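Local coordinates for protein probable glutaminase ybaS (Escherichia coli, PDB 1U60) that catalyses the hydrolysis of L-glutamine to L-glutamate and ammonium, at residues 8-13 / 297-302; 171-176 / 184-189; 271-276 / 303-308. One frame throughout, in Å; residues are numbered along the deposited sequence.

How the interactions relate
Interactions 1 and 3 lie on the same side of the chain's centre and touch, while interaction 2 stands on the opposite side of that centre, about 41 Å from interaction 1 and 37 Å from interaction 3, centre to centre. Interactions 1 and 2 are partly buried helix pairs that close on small residues, an alanine against a valine in the first and two alanines in the second. On the more exposed side, 8-13 / 297-302 uses a glutamine amide, whereas 171-176 / 184-189 uses an indole roofing an alanine and a methionine. Interaction 3 is a surface contact of loops and a strand end, apolar across its segments. It continues from interaction 1 where helix 290-303 ends: Leu303 packs on Ala10, and Ala300 O probably accepts from Tyr305 N.

Interaction 1. Residues 8-13 / 297-302; sequences QQAVDQ and ASVAKQ
Ala10 faces Val299 where segments 8-13 and 297-302 come closest, the CA atoms of Ala10 and Val299 being 5.4 Å apart. The local axes approach to 8.8 Å and run roughly antiparallel, at 141° between their directions. So short a spacing suits alanine, whose CB meets Val299 CG1 at 4.3 Å. The backbone of Ala10 contributes as well: its carbonyl oxygen accepts a hydrogen bond from Gln302 NE2 at 3.1 Å, bent to 142° at the hydrogen. The donor is tilted from the carbonyl plane, and the oxygen lies clearly out of the glutamine's own amide plane. Gln302 is long enough to span the gap because its chain is extended beyond CG, which is set anti to the carbonyl carbon (chi1 -73°). The same NE2 also donates to Ser298 OG at 2.9 Å, one turn back on its own helix, so two acceptors from two helices fix the amide. At Val11 the contact is apolar again. Although its CB points away from the other helix, Val11 CG1 comes to 4.3 Å from Val299 CG2. In Val299, then, CG1 faces the Ala10 methyl, while CG2 lies against Val11 and the carbonyl oxygen of Ala10. On the more exposed side Gln13 lies against Gln302, an aliphatic stem beside a polar group. Underneath, Val11 and Val299 both rest on Val43 and Ile45 of strand 42-47, and Ala14 takes Val299 and Gln302 further along helix 4-18. The terminal helices thus lie side by side on the antiparallel sheet, as in the beta-lactamase-like fold.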
loop_
_atom_site.group_PDB
_atom_site.type_symbol
_atom_site.label_atom_id
_atom_site.label_comp_id
_atom_site.label_asym_id
_atom_site.label_seq_id
_atom_site.Cartn_x
_atom_site.Cartn_y
_atom_site.Cartn_z
ATOM N N GLN A 8 11.365 16.147 20.959
ATOM C CA GLN A 8 12.674 16.678 20.701
ATOM C C GLN A 8 13.720 15.564 20.881
ATOM O O GLN A 8 14.649 15.476 20.110
ATOM C CB GLN A 8 12.993 17.866 21.602
ATOM C CG GLN A 8 14.362 18.456 21.273
ATOM C CD GLN A 8 14.370 19.211 19.947
ATOM O OE1 GLN A 8 15.215 18.984 19.081
ATOM N NE2 GLN A 8 13.435 20.105 19.793
ATOM N N GLN A 9 13.542 14.701 21.882
ATOM C CA GLN A 9 14.457 13.569 22.077
ATOM C C GLN A 9 14.472 12.627 20.905
ATOM O O GLN A 9 15.505 12.103 20.541
ATOM C CB GLN A 9 14.100 12.736 23.320
ATOM C CG GLN A 9 14.492 13.356 24.644
ATOM C CD GLN A 9 14.071 12.489 25.822
ATOM O OE1 GLN A 9 13.996 11.242 25.689
ATOM N NE2 GLN A 9 13.809 13.126 26.978
ATOM N N ALA A 10 13.303 12.382 20.326
ATOM C CA ALA A 10 13.196 11.508 19.177
ATOM C C ALA A 10 13.939 12.036 17.978
ATOM O O ALA A 10 14.683 11.286 17.385
ATOM C CB ALA A 10 11.737 11.216 18.841
ATOM N N VAL A 11 13.794 13.327 17.613
ATOM C CA VAL A 11 14.544 13.847 16.482
ATOM C C VAL A 11 16.052 13.935 16.796
ATOM O O VAL A 11 16.859 13.703 15.910
ATOM C CB VAL A 11 14.073 15.252 15.922
ATOM C CG1 VAL A 11 12.608 15.164 15.464
ATOM C CG2 VAL A 11 14.245 16.351 16.893
ATOM N N ASP A 12 16.400 14.322 18.021
ATOM C CA ASP A 12 17.812 14.309 18.464
ATOM C C ASP A 12 18.484 12.947 18.354
ATOM O O ASP A 12 19.577 12.821 17.785
ATOM C CB ASP A 12 17.932 14.839 19.911
ATOM C CG ASP A 12 17.738 16.367 19.986
ATOM O OD1 ASP A 12 17.672 17.026 18.936
ATOM O OD2 ASP A 12 17.679 16.985 21.065
ATOM N N GLN A 13 17.825 11.918 18.852
ATOM C CA GLN A 13 18.375 10.560 18.785
ATOM C C GLN A 13 18.428 10.014 17.366
ATOM O O GLN A 13 19.387 9.336 16.991
ATOM C CB GLN A 13 17.588 9.638 19.716
ATOM C CG GLN A 13 17.696 10.123 21.172
ATOM C CD GLN A 13 17.069 9.206 22.221
ATOM O OE1 GLN A 13 16.401 8.214 21.890
ATOM N NE2 GLN A 13 17.292 9.541 23.502
ATOM N N ALA A 297 12.297 6.759 9.805
ATOM C CA ALA A 297 11.922 5.489 10.412
ATOM C C ALA A 297 12.225 5.473 11.900
ATOM O O ALA A 297 11.457 4.972 12.710
ATOM C CB ALA A 297 12.640 4.332 9.700
ATOM N N SER A 298 13.387 6.026 12.272
ATOM C CA SER A 298 13.776 6.062 13.677
ATOM C C SER A 298 12.789 6.858 14.543
ATOM O O SER A 298 12.335 6.403 15.579
ATOM C CB SER A 298 15.182 6.643 13.822
ATOM O OG SER A 298 15.498 6.731 15.220
ATOM N N VAL A 299 12.398 8.057 14.095
ATOM C CA VAL A 299 11.458 8.851 14.839
ATOM C C VAL A 299 10.145 8.068 15.009
ATOM O O VAL A 299 9.581 7.981 16.117
ATOM C CB VAL A 299 11.220 10.212 14.148
ATOM C CG1 VAL A 299 10.062 11.029 14.838
ATOM C CG2 VAL A 299 12.495 11.063 14.134
ATOM N N ALA A 300 9.666 7.488 13.897
ATOM C CA ALA A 300 8.394 6.816 13.909
ATOM C C ALA A 300 8.478 5.601 14.853
ATOM O O ALA A 300 7.533 5.326 15.611
ATOM C CB ALA A 300 7.986 6.375 12.502
ATOM N N LYS A 301 9.609 4.911 14.847
ATOM C CA LYS A 301 9.763 3.709 15.680
ATOM C C LYS A 301 9.847 4.098 17.160
ATOM O O LYS A 301 9.260 3.457 18.034
ATOM C CB LYS A 301 11.024 2.968 15.307
ATOM C CG LYS A 301 11.233 1.678 16.087
ATOM C CD LYS A 301 12.196 0.732 15.379
ATOM C CE LYS A 301 12.339 -0.591 16.138
ATOM N NZ LYS A 301 13.745 -0.803 16.576
ATOM N N GLN A 302 10.594 5.146 17.445
ATOM C CA GLN A 302 10.758 5.621 18.824
ATOM C C GLN A 302 9.422 6.096 19.398
ATOM O O GLN A 302 9.179 5.902 20.582
ATOM C CB GLN A 302 11.746 6.771 18.906
ATOM C CG GLN A 302 13.229 6.442 18.726
ATOM C CD GLN A 302 14.071 7.718 18.767
ATOM O OE1 GLN A 302 14.239 8.314 19.849
ATOM N NE2 GLN A 302 14.518 8.192 17.586
#

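Interaction 2. Residues 171-176 / 184-189; sequences IAWLLY and DAMEAC
Ala172 and Ala185 stand at the closest point of two helical segments joined by a short loop. Their CA atoms are 5.4 Å apart, and the local axes pass at 9.1 Å with 132° between their directions. Small residues make this possible. Ala172 CB meets Ala185 CB at 4.3 Å, and also touches Met186 CE and the CB of Cys189, so one methyl touches residues on two successive turns of the other helix. The side chain of Cys189 also comes near Asn168, a predicted substrate-binding residue.

Trp173 forms a lid over this apolar seam. It lays one face of its indole over the helix start, where Ala185 CB makes a CH-pi contact 3.6 Å from the centroid of the six-membered ring and only 10° off its normal. Met186 serves the five-membered ring on the same face, with CE 3.4 Å from Trp173 NE1. Bends at chi2 and chi3 fold the methionine chain back so that its methyl, rather than its sulfur, lies over the ring; SD approaches obliquely in a Met-aromatic contact. A flexible, polarisable side chain suits a flat indole here. Tyr176 adds an aliphatic contact, its CB against Ala185 CB.

The polar contribution comes from the N-cap of helix 185-195. Asp184 OD2 accepts from Glu187 N at 3.0 Å and 162°, and weakly from Met186 N, satisfying amides that the first turn leaves without helical acceptors. Glu187 in turn forms a salt bridge with Arg135.

Around the pair, Ile171 and Ala188 pack on helix 117-126, while Leu174 and Leu175 reach helix 101-106.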
loop_
_atom_site.group_PDB
_atom_site.type_symbol
_atom_site.label_atom_id
_atom_site.label_comp_id
_atom_site.label_asym_id
_atom_site.label_seq_id
_atom_site.Cartn_x
_atom_site.Cartn_y
_atom_site.Cartn_z
ATOM N N ILE A 171 7.665 10.625 -22.333
ATOM C CA ILE A 171 6.530 10.196 -21.546
ATOM C C ILE A 171 5.287 11.068 -21.773
ATOM O O ILE A 171 4.168 10.543 -21.913
ATOM C CB ILE A 171 6.916 10.090 -20.041
ATOM C CG1 ILE A 171 7.834 8.901 -19.800
ATOM C CG2 ILE A 171 5.673 9.917 -19.182
ATOM C CD1 ILE A 171 8.383 8.795 -18.404
ATOM N N ALA A 172 5.465 12.384 -21.841
ATOM C CA ALA A 172 4.366 13.275 -22.091
ATOM C C ALA A 172 3.685 12.951 -23.429
ATOM O O ALA A 172 2.486 12.960 -23.528
ATOM C CB ALA A 172 4.821 14.652 -22.092
ATOM N N TRP A 173 4.470 12.683 -24.461
ATOM C CA TRP A 173 3.909 12.355 -25.753
ATOM C C TRP A 173 3.233 10.991 -25.746
ATOM O O TRP A 173 2.218 10.816 -26.417
ATOM C CB TRP A 173 4.994 12.454 -26.871
ATOM C CG TRP A 173 5.313 13.860 -27.304
ATOM C CD1 TRP A 173 6.520 14.456 -27.254
ATOM C CD2 TRP A 173 4.413 14.843 -27.857
ATOM N NE1 TRP A 173 6.452 15.741 -27.729
ATOM C CE2 TRP A 173 5.165 16.015 -28.091
ATOM C CE3 TRP A 173 3.043 14.856 -28.145
ATOM C CZ2 TRP A 173 4.607 17.183 -28.637
ATOM C CZ3 TRP A 173 2.485 15.996 -28.690
ATOM C CH2 TRP A 173 3.258 17.150 -28.917
ATOM N N LEU A 174 3.785 10.003 -25.036
ATOM C CA LEU A 174 3.127 8.723 -24.896
ATOM C C LEU A 174 1.753 8.830 -24.220
ATOM O O LEU A 174 0.757 8.215 -24.673
ATOM C CB LEU A 174 3.958 7.756 -24.078
ATOM C CG LEU A 174 5.222 7.220 -24.759
ATOM C CD1 LEU A 174 6.036 6.409 -23.771
ATOM C CD2 LEU A 174 4.900 6.427 -26.046
ATOM N N LEU A 175 1.699 9.565 -23.128
ATOM C CA LEU A 175 0.421 9.894 -22.478
ATOM C C LEU A 175 -0.549 10.596 -23.454
ATOM O O LEU A 175 -1.705 10.180 -23.607
ATOM C CB LEU A 175 0.654 10.746 -21.238
ATOM C CG LEU A 175 1.405 10.021 -20.138
ATOM C CD1 LEU A 175 1.990 11.035 -19.206
ATOM C CD2 LEU A 175 0.491 9.079 -19.390
ATOM N N TYR A 176 -0.086 11.621 -24.138
ATOM C CA TYR A 176 -0.936 12.406 -25.012
ATOM C C TYR A 176 -1.510 11.514 -26.116
ATOM O O TYR A 176 -2.724 11.584 -26.456
ATOM C CB TYR A 176 -0.138 13.519 -25.623
ATOM C CG TYR A 176 -0.972 14.498 -26.410
ATOM C CD1 TYR A 176 -1.183 14.319 -27.776
ATOM C CD2 TYR A 176 -1.552 15.594 -25.787
ATOM C CE1 TYR A 176 -1.959 15.196 -28.506
ATOM C CE2 TYR A 176 -2.330 16.485 -26.508
ATOM C CZ TYR A 176 -2.534 16.280 -27.873
ATOM O OH TYR A 176 -3.294 17.162 -28.601
ATOM N N ASP A 184 -1.874 20.323 -23.546
ATOM C CA ASP A 184 -0.756 20.256 -24.485
ATOM C C ASP A 184 0.452 19.533 -23.860
ATOM O O ASP A 184 0.793 19.804 -22.716
ATOM C CB ASP A 184 -0.416 21.687 -24.853
ATOM C CG ASP A 184 0.819 21.810 -25.702
ATOM O OD1 ASP A 184 0.715 21.636 -26.951
ATOM O OD2 ASP A 184 1.949 22.105 -25.236
ATOM N N ALA A 185 1.090 18.626 -24.602
ATOM C CA ALA A 185 2.136 17.756 -24.050
ATOM C C ALA A 185 3.312 18.574 -23.511
ATOM O O ALA A 185 3.821 18.274 -22.435
ATOM C CB ALA A 185 2.608 16.759 -25.101
ATOM N N MET A 186 3.762 19.588 -24.249
ATOM C CA MET A 186 4.964 20.290 -23.837
ATOM C C MET A 186 4.647 21.258 -22.682
ATOM O O MET A 186 5.468 21.418 -21.814
ATOM C CB MET A 186 5.757 20.910 -25.019
ATOM C CG MET A 186 6.529 19.782 -25.862
ATOM S SD MET A 186 7.627 18.423 -25.020
ATOM C CE MET A 186 6.425 17.162 -24.670
ATOM N N GLU A 187 3.433 21.825 -22.638
ATOM C CA GLU A 187 2.966 22.545 -21.444
ATOM C C GLU A 187 2.996 21.686 -20.187
ATOM O O GLU A 187 3.459 22.139 -19.141
ATOM C CB GLU A 187 1.529 23.060 -21.674
ATOM C CG GLU A 187 0.818 23.655 -20.451
ATOM C CD GLU A 187 -0.543 24.281 -20.782
ATOM O OE1 GLU A 187 -0.846 24.406 -22.019
ATOM O OE2 GLU A 187 -1.294 24.655 -19.813
ATOM N N ALA A 188 2.439 20.486 -20.268
ATOM C CA ALA A 188 2.464 19.583 -19.127
ATOM C C ALA A 188 3.891 19.270 -18.694
ATOM O O ALA A 188 4.206 19.254 -17.500
ATOM C CB ALA A 188 1.718 18.302 -19.422
ATOM N N CYS A 189 4.760 19.033 -19.660
ATOM C CA CYS A 189 6.129 18.644 -19.364
ATOM C C CYS A 189 6.841 19.833 -18.722
ATOM O O CYS A 189 7.539 19.693 -17.729
ATOM C CB CYS A 189 6.822 18.125 -20.625
ATOM S SG CYS A 189 8.506 17.522 -20.336
#

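Interaction 3. Residues 271-276 / 303-308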
loop_
_atom_site.group_PDB
_atom_site.type_symbol
_atom_site.label_atom_id
_atom_site.label_comp_id
_atom_site.label_asym_id
_atom_site.label_seq_id
_atom_site.Cartn_x
_atom_site.Cartn_y
_atom_site.Cartn_z
ATOM N N PRO A 271 -1.268 10.024 10.407
ATOM C CA PRO A 271 -2.613 10.603 10.270
ATOM C C PRO A 271 -3.144 11.025 11.650
ATOM O O PRO A 271 -3.107 10.255 12.640
ATOM C CB PRO A 271 -3.443 9.440 9.661
ATOM C CG PRO A 271 -2.482 8.583 9.000
ATOM C CD PRO A 271 -1.217 8.665 9.846
ATOM N N GLY A 272 -3.622 12.253 11.717
ATOM C CA GLY A 272 -4.114 12.837 12.957
ATOM C C GLY A 272 -3.091 13.389 13.929
ATOM O O GLY A 272 -3.476 13.971 14.951
ATOM N N VAL A 273 -1.797 13.248 13.636
ATOM C CA VAL A 273 -0.794 13.474 14.671
ATOM C C VAL A 273 0.334 14.406 14.249
ATOM O O VAL A 273 0.558 15.433 14.881
ATOM C CB VAL A 273 -0.226 12.151 15.195
ATOM C CG1 VAL A 273 0.828 12.403 16.324
ATOM C CG2 VAL A 273 -1.356 11.248 15.712
ATOM N N MET A 274 1.049 14.071 13.187
ATOM C CA MET A 274 2.250 14.825 12.820
ATOM C C MET A 274 2.777 14.503 11.435
ATOM O O MET A 274 2.455 13.479 10.840
ATOM C CB MET A 274 3.380 14.570 13.840
ATOM C CG MET A 274 3.886 13.129 13.841
ATOM S SD MET A 274 5.329 12.873 14.865
ATOM C CE MET A 274 4.675 13.403 16.451
ATOM N N GLY A 275 3.540 15.445 10.892
ATOM C CA GLY A 275 4.444 15.171 9.790
ATOM C C GLY A 275 5.845 14.928 10.296
ATOM O O GLY A 275 6.284 15.603 11.232
ATOM N N ILE A 276 6.544 13.978 9.675
ATOM C CA ILE A 276 7.929 13.688 9.995
ATOM C C ILE A 276 8.686 13.764 8.694
ATOM O O ILE A 276 8.320 13.167 7.679
ATOM C CB ILE A 276 8.130 12.277 10.613
ATOM C CG1 ILE A 276 7.160 12.026 11.741
ATOM C CG2 ILE A 276 9.638 12.010 11.017
ATOM C CD1 ILE A 276 7.073 10.508 12.193
ATOM N N LEU A 303 8.556 6.706 18.574
ATOM C CA LEU A 303 7.304 7.268 19.063
ATOM C C LEU A 303 6.135 6.284 18.929
ATOM O O LEU A 303 5.020 6.599 19.379
ATOM C CB LEU A 303 6.997 8.604 18.349
ATOM C CG LEU A 303 7.995 9.735 18.560
ATOM C CD1 LEU A 303 7.576 10.992 17.784
ATOM C CD2 LEU A 303 8.204 10.027 20.052
ATOM N N GLY A 304 6.386 5.108 18.336
ATOM C CA GLY A 304 5.407 4.027 18.233
ATOM C C GLY A 304 4.307 4.248 17.175
ATOM O O GLY A 304 3.184 3.786 17.361
ATOM N N TYR A 305 4.604 4.985 16.096
ATOM C CA TYR A 305 3.597 5.246 15.037
ATOM C C TYR A 305 3.721 4.361 13.812
ATOM O O TYR A 305 4.803 4.260 13.210
ATOM C CB TYR A 305 3.662 6.699 14.563
ATOM C CG TYR A 305 3.369 7.685 15.662
ATOM C CD1 TYR A 305 2.158 7.613 16.382
ATOM C CD2 TYR A 305 4.255 8.736 15.941
ATOM C CE1 TYR A 305 1.866 8.541 17.372
ATOM C CE2 TYR A 305 3.965 9.630 16.947
ATOM C CZ TYR A 305 2.777 9.540 17.645
ATOM O OH TYR A 305 2.462 10.446 18.644
ATOM N N ASN A 306 2.613 3.714 13.456
ATOM C CA ASN A 306 2.515 2.750 12.359
ATOM C C ASN A 306 1.028 2.519 12.156
ATOM O O ASN A 306 0.330 2.132 13.116
ATOM C CB ASN A 306 3.192 1.432 12.744
ATOM C CG ASN A 306 3.195 0.406 11.610
ATOM O OD1 ASN A 306 2.197 0.229 10.944
ATOM N ND2 ASN A 306 4.303 -0.346 11.475
ATOM N N VAL A 307 0.508 2.796 10.972
ATOM C CA VAL A 307 -0.941 2.697 10.763
ATOM C C VAL A 307 -1.467 1.239 10.788
ATOM O O VAL A 307 -2.685 1.029 10.852
ATOM C CB VAL A 307 -1.415 3.372 9.457
ATOM C CG1 VAL A 307 -0.930 4.826 9.346
ATOM C CG2 VAL A 307 -1.049 2.581 8.223
ATOM N N PHE A 308 -0.570 0.252 10.762
ATOM C CA PHE A 308 -0.944 -1.180 10.879
ATOM C C PHE A 308 -0.910 -1.718 12.310
ATOM O O PHE A 308 -1.064 -2.924 12.540
ATOM C CB PHE A 308 -0.043 -2.013 9.952
ATOM C CG PHE A 308 -0.065 -1.512 8.498
ATOM C CD1 PHE A 308 -1.278 -1.450 7.806
ATOM C CD2 PHE A 308 1.077 -1.103 7.863
ATOM C CE1 PHE A 308 -1.326 -0.995 6.502
ATOM C CE2 PHE A 308 1.024 -0.585 6.541
ATOM C CZ PHE A 308 -0.198 -0.535 5.871
#
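Between Pro271 and Val307 the backbones stay well apart, 8.1 Å from CA to CA, and they are still wider between Val273 CA and Tyr305 CA at 9.3 Å, so side chains alone bridge the gap. Tyr305 carries most of it, its ring directed at the start of strand 274-279. Val273 comes from the opposite direction and sets CG1 3.4 Å from Tyr305 OH, near the phenol end of the ring. The Met274 side chain runs at about a right angle to that of Tyr305, with Met274 CE 3.9 Å from Tyr305 CE2 and the sulfur in an oblique Met-aromatic contact. Its CG occupies the crowded position between backbone N and carbonyl carbon (chi1 66°), and a bend at chi3 brings the methyl CE of Met274 also to Leu303 CD1, 4.0 Å away.

Special turns on both segments present these groups. Val273 and Met274 together face Val270 as a classic beta bulge in the hairpin between two strands of the central antiparallel sheet, which lets two consecutive side chains reach the tail. Gly272 takes a positive phi in that turn, a conformation glycine adopts easily. Gly304 does likewise where helix 290-303 ends in a Schellman motif, releasing the chain toward Tyr305. Farther on, Asn306 OD1 accepts from Phe308 N at 2.8 Å in an Asx turn, with the donor nitrogen in the plane of the carbonyl.

Beside this turn, Val307 places CG1 3.9 Å from Pro271 CD, one methyl of the branched valine against the rigid pyrrolidine ring. The pair lies at an interface with a second subunit: Pro271 and Val307 both pack on Val307 of that subunit, and Phe308 packs on its Ala236. Met274 and Leu303 also pack on Ile45 of strand 42-47.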